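Local coordinates for protein lantibiotic dehydratase (Microbispora corallina, PDB 5EHK) that probably dehydrates serine and threonine residues of the NAI-107 lantibiotic precursor peptide, using glutamyl-tRNA as the source of the activating group, at residues Tyr821-Val826 with Gly901-Gln906; Asn830-Leu835 with Phe856-Asp861; Val843-Glu848 with Ala880-Glu885. One frame throughout, in Å; residues are numbered along the deposited sequence.

Contact 1: Tyr821-Val826 with Gly901-Gln906; sequences YLRLRV and GHELGQ
Glu-903 sits between two arginines on one face of an antiparallel strand pair, where Arg-823 is its direct hydrogen-bonded partner across the ladder. The pair belongs to a four-stranded antiparallel sheet; strand 902-905 forms one edge, and the sheet runs on into the second subunit through Leu-904 and Gly-905. The extended chain of Arg-823 brings NH1 nearly along the C-O axis of Glu-903 OE1, at 3.1 Å, with the guanidinium and carboxylate planes 63° apart. Arg-825, folded at chi2, comes in side-on instead. Its NE reaches the syn lone pair of Glu-903 OE2 at 3.0 Å. Its NH2 likewise meets the syn lone pair of Glu-903 OE1, at 3.1 Å. Here the planes are only 22° apart. OE1 thus takes a donor from each arginine. Beneath this network the backbones of Arg-823 and Glu-903 exchange two bonds, the straighter running from Arg-823 N to Glu-903 O (2.9 Å, 176° at the hydrogen). Tyr-821 closes the far end, accepting at its O from Gly-905 N (3.0 Å). On the opposite face the methyls of Leu-822 and Leu-904 meet side by side. Two arginines, one also salt-bridged to Asp-861, probably fix the carboxylate's orientation and offset its charge.

Contact 2: Asn830-Leu835 with Phe856-Asp861; sequences NQDDFL and FIRYSD
Leu-835 reaches down from helix 828-837 onto Phe-856 and Arg-858 of strand 853-861, an alpha/beta packing in which the helix lies along one face of a four-stranded antiparallel sheet, over one of its two edge strands in this chain. The helix and strand segments run nearly antiparallel, at 161°, with their axes 11.5 Å apart, so side chains alone bridge the layers. The apolar part of the contact belongs to the two methyls of Leu-835. CD2 stands above the centre of the Phe-856 ring, 3.6 Å from the centroid and only 9° off the ring normal, a CH-pi contact with all six ring carbons. Phe-856 holds its ring there with CG lodged between the backbone N and the carbonyl carbon (chi1 87°), raised from the strand toward the helix. Leu-938 of helix 920-942 packs against Leu-835 and Arg-858 as well, bringing a second helix to the same patch.

The polar part gathers round Arg-858, whose chain bends at chi3 and carries the guanidinium up between Gln-831, Asp-832 and Leu-835. Asp-832 lies at the guanidinium edge as a salt-bridge partner, but the modelled approach of Asp-832 OD1 to Arg-858 NH2 is too short and its exact geometry doubtful. NH1 of Arg-858 is hydrogen-bonded to the carbonyl of Arg-1084. Gln-831 OE1 lies obliquely to Arg-858 NE at 3.7 Å without a hydrogen bond, while NE2 of the same amide probably bonds to Val-826 O. The guanidinium also offers a flat surface to the leucine: Leu-835 CD1 rests 3.3 Å above its plane, displaced toward the rim, and is 3.5 Å from Arg-858 NH1.

Contact 3: Val843-Glu848 with Ala880-Glu885; sequences VRAGIE and AGLLPE
OE1 of Glu-885 is hydrogen-bonded to NE2 of His-849, just beyond the end of segment 843-848, and has the carboxylate of Glu-848 as a like-charged neighbour across the contact. The approach of Glu-848 OE2 to Glu-885 OE1 brings two acceptors together and is no hydrogen bond. Both glutamates have extended chains beyond CG, and their carboxylates are turned 64° against each other where Glu-848 is exposed. If both groups are charged they would repel, and the histidine may ease this from the side of Glu-885.

Below the carboxylates, helix 839-848 presents the small residues Ala-845 and Gly-846 to Leu-882 and Glu-885. Glu-885 points its CG anti to the backbone N (chi1 174°) and lays its carboxylate along the methyl of Ala-845, with OE2 3.8 Å from Ala-845 CB. Leu-882, whose CG is likewise anti to N, turns its branched end onto the backbone of the opposing helix. Its CD1 lies 3.6 Å from Gly-846 N and 3.9 Å from Ala-845 CB, while CD2 touches Gly-846 CA at 4.0 Å. Gly-846 presents only backbone at this point, and its CA comes within 6.2 Å of the CA of Leu-882.

Segment 880-885 departs from a regular helix, with a wider pi-type turn at 880-882 and a kink at Pro-884, whose nitrogen makes no bond to the preceding turn. On its far side, Ala-880 and Leu-883 pack against the second subunit. With axes 9.4 Å apart and directions 163° apart, the segments form an antiparallel helix-helix packing in which one leucine bears on an Ala-Gly surface.

Contact 1 ties the other two together within the C-terminal part of the chain, which probably, as in related dehydratases, carries out glutamate elimination. Contacts 1 and 2 have centres about 11 Å apart and share the four-stranded sheet, joined by Arg-825 NH2 to Asp-861 OD2 (2.9 Å) and probably by Gln-831 NE2 to Val-826 O (2.7 Å). Contact 3 lies about 15 Å from contact 1, centre to centre, and touches it where Leu-883 CD1 meets Leu-904 CD1 at 3.9 Å. Contacts 2 and 3 do not touch, their nearest atoms being about 7 Å apart, but their segments interleave in sequence. All three reach the second subunit.

Contact 1: Tyr821-Val826 with Gly901-Gln906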
loop_
_atom_site.group_PDB
_atom_site.type_symbol
_atom_site.label_atom_id
_atom_site.label_comp_id
_atom_site.label_asym_id
_atom_site.label_seq_id
_atom_site.Cartn_x
_atom_site.Cartn_y
_atom_site.Cartn_z
ATOM N N TYR A 821 28.473 4.215 16.542
ATOM C CA TYR A 821 26.995 4.192 16.579
ATOM C C TYR A 821 26.420 2.826 16.176
ATOM O O TYR A 821 26.422 2.460 14.997
ATOM C CB TYR A 821 26.443 5.287 15.682
ATOM C CG TYR A 821 25.071 5.794 16.040
ATOM C CD1 TYR A 821 24.633 5.808 17.368
ATOM C CD2 TYR A 821 24.253 6.398 15.070
ATOM C CE1 TYR A 821 23.371 6.340 17.715
ATOM C CE2 TYR A 821 23.004 6.942 15.406
ATOM C CZ TYR A 821 22.564 6.913 16.730
ATOM O OH TYR A 821 21.319 7.442 17.073
ATOM N N LEU A 822 25.923 2.084 17.161
ATOM C CA LEU A 822 25.413 0.732 16.951
ATOM C C LEU A 822 23.922 0.682 16.737
ATOM O O LEU A 822 23.165 1.336 17.456
ATOM C CB LEU A 822 25.719 -0.103 18.174
ATOM C CG LEU A 822 27.176 -0.449 18.376
ATOM C CD1 LEU A 822 27.373 -0.805 19.829
ATOM C CD2 LEU A 822 27.490 -1.627 17.499
ATOM N N ARG A 823 23.490 -0.132 15.774
ATOM C CA ARG A 823 22.070 -0.465 15.640
ATOM C C ARG A 823 21.786 -1.885 16.064
ATOM O O ARG A 823 22.256 -2.834 15.457
ATOM C CB ARG A 823 21.620 -0.276 14.226
ATOM C CG ARG A 823 21.879 1.102 13.721
ATOM C CD ARG A 823 21.113 1.262 12.433
ATOM N NE ARG A 823 21.526 2.459 11.721
ATOM C CZ ARG A 823 21.802 2.461 10.428
ATOM N NH1 ARG A 823 21.725 1.313 9.740
ATOM N NH2 ARG A 823 22.169 3.594 9.843
ATOM N N LEU A 824 21.026 -2.026 17.133
ATOM C CA LEU A 824 20.791 -3.338 17.693
ATOM C C LEU A 824 19.370 -3.764 17.397
ATOM O O LEU A 824 18.406 -3.143 17.864
ATOM C CB LEU A 824 21.101 -3.333 19.190
ATOM C CG LEU A 824 22.484 -2.762 19.527
ATOM C CD1 LEU A 824 22.692 -2.669 21.037
ATOM C CD2 LEU A 824 23.553 -3.601 18.886
ATOM N N ARG A 825 19.244 -4.801 16.570
ATOM C CA ARG A 825 17.931 -5.250 16.104
ATOM C C ARG A 825 17.266 -6.095 17.176
ATOM O O ARG A 825 17.173 -7.290 17.066
ATOM C CB ARG A 825 18.042 -6.001 14.774
ATOM C CG ARG A 825 18.697 -5.184 13.657
ATOM C CD ARG A 825 17.741 -4.186 13.031
ATOM N NE ARG A 825 18.414 -3.047 12.400
ATOM C CZ ARG A 825 17.769 -2.011 11.858
ATOM N NH1 ARG A 825 16.431 -1.985 11.873
ATOM N NH2 ARG A 825 18.453 -1.008 11.303
ATOM N N VAL A 826 16.836 -5.425 18.226
ATOM C CA VAL A 826 16.120 -6.033 19.315
ATOM C C VAL A 826 14.695 -5.596 19.092
ATOM O O VAL A 826 14.404 -4.420 19.167
ATOM C CB VAL A 826 16.633 -5.468 20.678
ATOM C CG1 VAL A 826 15.863 -6.049 21.848
ATOM C CG2 VAL A 826 18.131 -5.718 20.846
ATOM N N GLY A 901 20.458 -8.994 15.001
ATOM C CA GLY A 901 21.652 -8.537 14.329
ATOM C C GLY A 901 22.048 -7.132 14.705
ATOM O O GLY A 901 21.298 -6.416 15.395
ATOM N N HIS A 902 23.223 -6.723 14.243
ATOM C CA HIS A 902 23.662 -5.384 14.510
ATOM C C HIS A 902 24.344 -4.808 13.303
ATOM O O HIS A 902 24.949 -5.552 12.531
ATOM C CB HIS A 902 24.614 -5.365 15.690
ATOM C CG HIS A 902 25.871 -6.144 15.482
ATOM N ND1 HIS A 902 25.930 -7.514 15.610
ATOM C CD2 HIS A 902 27.134 -5.739 15.201
ATOM C CE1 HIS A 902 27.171 -7.924 15.407
ATOM N NE2 HIS A 902 27.922 -6.867 15.158
ATOM N N GLU A 903 24.240 -3.485 13.146
ATOM C CA GLU A 903 25.048 -2.738 12.180
ATOM C C GLU A 903 25.773 -1.560 12.812
ATOM O O GLU A 903 25.482 -1.164 13.938
ATOM C CB GLU A 903 24.200 -2.218 11.029
ATOM C CG GLU A 903 23.231 -3.208 10.460
ATOM C CD GLU A 903 21.826 -2.852 10.844
ATOM O OE1 GLU A 903 21.450 -1.656 10.691
ATOM O OE2 GLU A 903 21.106 -3.757 11.320
ATOM N N LEU A 904 26.738 -1.012 12.084
ATOM C CA LEU A 904 27.381 0.232 12.488
ATOM C C LEU A 904 26.977 1.339 11.536
ATOM O O LEU A 904 27.214 1.226 10.341
ATOM C CB LEU A 904 28.885 0.043 12.485
ATOM C CG LEU A 904 29.198 -0.902 13.644
ATOM C CD1 LEU A 904 30.534 -1.599 13.498
ATOM C CD2 LEU A 904 29.149 -0.103 14.918
ATOM N N GLY A 905 26.353 2.400 12.044
ATOM C CA GLY A 905 25.894 3.472 11.170
ATOM C C GLY A 905 26.502 4.817 11.516
ATOM O O GLY A 905 27.102 4.962 12.576
ATOM N N GLN A 906 26.309 5.815 10.655
ATOM C CA GLN A 906 26.879 7.148 10.883
ATOM C C GLN A 906 26.077 7.925 11.889
ATOM O O GLN A 906 24.857 7.833 11.912
ATOM C CB GLN A 906 26.922 7.931 9.584
ATOM C CG GLN A 906 27.976 7.475 8.593
ATOM C CD GLN A 906 27.751 8.086 7.230
ATOM O OE1 GLN A 906 26.901 7.618 6.488
ATOM N NE2 GLN A 906 28.512 9.128 6.892
HETATM O O HOH W 1 29.477 4.485 13.348
#

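Contact 2: Asn830-Leu835 with Phe856-Asp861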
loop_
_atom_site.group_PDB
_atom_site.type_symbol
_atom_site.label_atom_id
_atom_site.label_comp_id
_atom_site.label_asym_id
_atom_site.label_seq_id
_atom_site.Cartn_x
_atom_site.Cartn_y
_atom_site.Cartn_z
ATOM N N ASN A 830 11.086 -7.223 23.168
ATOM C CA ASN A 830 12.272 -7.707 23.871
ATOM C C ASN A 830 13.166 -6.613 24.456
ATOM O O ASN A 830 14.095 -6.904 25.205
ATOM C CB ASN A 830 13.125 -8.545 22.917
ATOM C CG ASN A 830 12.412 -9.806 22.445
ATOM O OD1 ASN A 830 11.202 -9.974 22.655
ATOM N ND2 ASN A 830 13.169 -10.702 21.797
ATOM N N GLN A 831 12.881 -5.357 24.126
ATOM C CA GLN A 831 13.832 -4.262 24.349
ATOM C C GLN A 831 14.055 -3.928 25.829
ATOM O O GLN A 831 15.197 -3.727 26.270
ATOM C CB GLN A 831 13.426 -3.019 23.546
ATOM C CG GLN A 831 13.680 -3.136 22.050
ATOM C CD GLN A 831 13.139 -1.958 21.222
ATOM O OE1 GLN A 831 12.621 -0.994 21.759
ATOM N NE2 GLN A 831 13.254 -2.053 19.911
ATOM N N ASP A 832 12.975 -3.839 26.594
ATOM C CA ASP A 832 13.112 -3.593 28.030
ATOM C C ASP A 832 14.030 -4.576 28.756
ATOM O O ASP A 832 14.882 -4.142 29.522
ATOM C CB ASP A 832 11.751 -3.536 28.683
ATOM C CG ASP A 832 11.004 -2.353 28.235
ATOM O OD1 ASP A 832 11.639 -1.605 27.495
ATOM O OD2 ASP A 832 9.839 -2.141 28.603
ATOM N N ASP A 833 13.891 -5.875 28.489
ATOM C CA ASP A 833 14.819 -6.871 29.058
ATOM C C ASP A 833 16.251 -6.669 28.584
ATOM O O ASP A 833 17.187 -6.759 29.381
ATOM C CB ASP A 833 14.399 -8.321 28.760
ATOM C CG ASP A 833 13.367 -8.849 29.749
ATOM O OD1 ASP A 833 13.261 -8.270 30.860
ATOM O OD2 ASP A 833 12.638 -9.813 29.401
ATOM N N PHE A 834 16.413 -6.392 27.290
ATOM C CA PHE A 834 17.734 -6.168 26.724
ATOM C C PHE A 834 18.397 -4.952 27.412
ATOM O O PHE A 834 19.582 -4.980 27.752
ATOM C CB PHE A 834 17.645 -5.991 25.203
ATOM C CG PHE A 834 18.984 -6.043 24.512
ATOM C CD1 PHE A 834 19.517 -7.254 24.119
ATOM C CD2 PHE A 834 19.717 -4.883 24.306
ATOM C CE1 PHE A 834 20.721 -7.317 23.521
ATOM C CE2 PHE A 834 20.940 -4.941 23.712
ATOM C CZ PHE A 834 21.454 -6.167 23.316
ATOM N N LEU A 835 17.599 -3.899 27.614
ATOM C CA LEU A 835 18.017 -2.704 28.333
ATOM C C LEU A 835 18.383 -2.953 29.797
ATOM O O LEU A 835 19.338 -2.362 30.313
ATOM C CB LEU A 835 16.934 -1.633 28.251
ATOM C CG LEU A 835 16.731 -0.973 26.884
ATOM C CD1 LEU A 835 15.439 -0.173 26.844
ATOM C CD2 LEU A 835 17.946 -0.102 26.521
ATOM N N PHE A 856 21.467 5.836 24.632
ATOM C CA PHE A 856 20.709 4.976 23.756
ATOM C C PHE A 856 19.384 5.623 23.430
ATOM O O PHE A 856 18.824 6.353 24.253
ATOM C CB PHE A 856 20.470 3.601 24.382
ATOM C CG PHE A 856 19.249 3.546 25.257
ATOM C CD1 PHE A 856 17.985 3.323 24.711
ATOM C CD2 PHE A 856 19.360 3.722 26.625
ATOM C CE1 PHE A 856 16.881 3.307 25.506
ATOM C CE2 PHE A 856 18.251 3.689 27.419
ATOM C CZ PHE A 856 17.010 3.480 26.863
ATOM N N ILE A 857 18.874 5.314 22.238
ATOM C CA ILE A 857 17.533 5.695 21.853
ATOM C C ILE A 857 16.814 4.481 21.228
ATOM O O ILE A 857 17.442 3.567 20.683
ATOM C CB ILE A 857 17.506 6.872 20.851
ATOM C CG1 ILE A 857 18.041 6.454 19.480
ATOM C CG2 ILE A 857 18.286 8.072 21.366
ATOM C CD1 ILE A 857 17.862 7.511 18.425
ATOM N N ARG A 858 15.491 4.496 21.320
ATOM C CA ARG A 858 14.637 3.559 20.631
ATOM C C ARG A 858 14.305 4.243 19.302
ATOM O O ARG A 858 13.968 5.427 19.249
ATOM C CB ARG A 858 13.394 3.295 21.486
ATOM C CG ARG A 858 13.724 2.650 22.831
ATOM C CD ARG A 858 12.598 2.747 23.905
ATOM N NE ARG A 858 12.194 1.469 24.440
ATOM C CZ ARG A 858 12.217 1.098 25.714
ATOM N NH1 ARG A 858 12.637 1.881 26.683
ATOM N NH2 ARG A 858 11.830 -0.123 25.995
ATOM N N TYR A 859 14.472 3.511 18.215
ATOM C CA TYR A 859 14.385 4.101 16.897
ATOM C C TYR A 859 13.557 3.176 16.025
ATOM O O TYR A 859 13.557 1.960 16.213
ATOM C CB TYR A 859 15.802 4.266 16.309
ATOM C CG TYR A 859 15.910 5.313 15.229
ATOM C CD1 TYR A 859 16.376 6.591 15.528
ATOM C CD2 TYR A 859 15.530 5.039 13.910
ATOM C CE1 TYR A 859 16.473 7.579 14.549
ATOM C CE2 TYR A 859 15.623 6.023 12.916
ATOM C CZ TYR A 859 16.097 7.295 13.247
ATOM O OH TYR A 859 16.205 8.289 12.295
ATOM N N SER A 860 12.860 3.738 15.053
ATOM C CA SER A 860 12.217 2.900 14.055
ATOM C C SER A 860 12.607 3.353 12.650
ATOM O O SER A 860 12.397 4.511 12.295
ATOM C CB SER A 860 10.705 2.920 14.237
ATOM O OG SER A 860 10.096 2.331 13.116
ATOM N N ASP A 861 13.217 2.464 11.867
ATOM C CA ASP A 861 13.498 2.765 10.459
ATOM C C ASP A 861 12.741 1.845 9.508
ATOM O O ASP A 861 11.807 1.140 9.906
ATOM C CB ASP A 861 15.013 2.765 10.150
ATOM C CG ASP A 861 15.709 1.410 10.454
ATOM O OD1 ASP A 861 15.041 0.348 10.490
ATOM O OD2 ASP A 861 16.960 1.403 10.614
#

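Contact 3: Val843-Glu848 with Ala880-Glu885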
loop_
_atom_site.group_PDB
_atom_site.type_symbol
_atom_site.label_atom_id
_atom_site.label_comp_id
_atom_site.label_asym_id
_atom_site.label_seq_id
_atom_site.Cartn_x
_atom_site.Cartn_y
_atom_site.Cartn_z
ATOM N N VAL A 843 27.870 -0.771 28.362
ATOM C CA VAL A 843 28.284 0.500 28.919
ATOM C C VAL A 843 29.554 0.312 29.750
ATOM O O VAL A 843 30.470 1.155 29.724
ATOM C CB VAL A 843 27.162 1.148 29.743
ATOM C CG1 VAL A 843 27.707 2.298 30.612
ATOM C CG2 VAL A 843 26.010 1.619 28.812
ATOM N N ARG A 844 29.621 -0.809 30.460
ATOM C CA ARG A 844 30.816 -1.139 31.216
ATOM C C ARG A 844 32.014 -1.340 30.307
ATOM O O ARG A 844 33.136 -0.965 30.654
ATOM C CB ARG A 844 30.609 -2.377 32.089
ATOM C CG ARG A 844 29.769 -2.133 33.320
ATOM C CD ARG A 844 29.813 -3.306 34.297
ATOM N NE ARG A 844 28.924 -4.425 33.963
ATOM C CZ ARG A 844 27.640 -4.500 34.325
ATOM N NH1 ARG A 844 27.072 -3.512 35.014
ATOM N NH2 ARG A 844 26.919 -5.560 33.994
ATOM N N ALA A 845 31.792 -1.942 29.150
ATOM C CA ALA A 845 32.889 -2.150 28.226
ATOM C C ALA A 845 33.371 -0.823 27.672
ATOM O O ALA A 845 34.569 -0.568 27.614
ATOM C CB ALA A 845 32.491 -3.088 27.105
ATOM N N GLY A 846 32.434 0.032 27.297
ATOM C CA GLY A 846 32.783 1.325 26.734
ATOM C C GLY A 846 33.609 2.183 27.673
ATOM O O GLY A 846 34.513 2.908 27.254
ATOM N N ILE A 847 33.271 2.111 28.951
ATOM C CA ILE A 847 33.985 2.844 29.972
ATOM C C ILE A 847 35.432 2.371 30.111
ATOM O O ILE A 847 36.353 3.178 29.997
ATOM C CB ILE A 847 33.190 2.849 31.309
ATOM C CG1 ILE A 847 32.139 3.968 31.256
ATOM C CG2 ILE A 847 34.113 3.016 32.522
ATOM C CD1 ILE A 847 30.883 3.657 32.028
ATOM N N GLU A 848 35.648 1.070 30.290
ATOM C CA GLU A 848 37.015 0.574 30.434
ATOM C C GLU A 848 37.849 0.762 29.155
ATOM O O GLU A 848 39.051 0.448 29.144
ATOM C CB GLU A 848 37.062 -0.910 30.817
ATOM C CG GLU A 848 37.032 -1.861 29.590
ATOM C CD GLU A 848 37.379 -3.323 29.910
ATOM O OE1 GLU A 848 37.584 -3.662 31.104
ATOM O OE2 GLU A 848 37.481 -4.120 28.946
ATOM N N ALA A 880 39.638 -0.288 17.827
ATOM C CA ALA A 880 40.520 -1.448 17.901
ATOM C C ALA A 880 40.396 -2.164 19.238
ATOM O O ALA A 880 40.789 -3.329 19.381
ATOM C CB ALA A 880 41.951 -1.052 17.638
ATOM N N GLY A 881 39.828 -1.466 20.214
ATOM C CA GLY A 881 39.681 -2.016 21.547
ATOM C C GLY A 881 38.242 -2.336 21.878
ATOM O O GLY A 881 37.900 -3.499 22.105
ATOM N N LEU A 882 37.399 -1.306 21.886
ATOM C CA LEU A 882 36.003 -1.448 22.272
ATOM C C LEU A 882 35.202 -2.259 21.283
ATOM O O LEU A 882 34.471 -3.158 21.680
ATOM C CB LEU A 882 35.336 -0.091 22.448
ATOM C CG LEU A 882 33.831 -0.179 22.708
ATOM C CD1 LEU A 882 33.570 -0.960 23.993
ATOM C CD2 LEU A 882 33.232 1.225 22.801
ATOM N N LEU A 883 35.326 -1.943 20.000
ATOM C CA LEU A 883 34.494 -2.606 18.996
ATOM C C LEU A 883 34.555 -4.130 19.007
ATOM O O LEU A 883 33.514 -4.781 18.959
ATOM C CB LEU A 883 34.792 -2.098 17.595
ATOM C CG LEU A 883 33.913 -2.800 16.574
ATOM C CD1 LEU A 883 32.465 -2.394 16.798
ATOM C CD2 LEU A 883 34.371 -2.370 15.225
ATOM N N PRO A 884 35.763 -4.708 19.096
ATOM C CA PRO A 884 35.764 -6.170 19.069
ATOM C C PRO A 884 35.285 -6.800 20.371
ATOM O O PRO A 884 34.785 -7.928 20.335
ATOM C CB PRO A 884 37.235 -6.508 18.820
ATOM C CG PRO A 884 37.804 -5.276 18.207
ATOM C CD PRO A 884 37.118 -4.165 18.899
ATOM N N GLU A 885 35.402 -6.105 21.495
ATOM C CA GLU A 885 34.854 -6.664 22.724
ATOM C C GLU A 885 33.332 -6.693 22.608
ATOM O O GLU A 885 32.697 -7.713 22.868
ATOM C CB GLU A 885 35.313 -5.881 23.957
ATOM C CG GLU A 885 34.648 -6.354 25.241
ATOM C CD GLU A 885 35.260 -5.773 26.516
ATOM O OE1 GLU A 885 36.228 -4.972 26.421
ATOM O OE2 GLU A 885 34.739 -6.107 27.615
#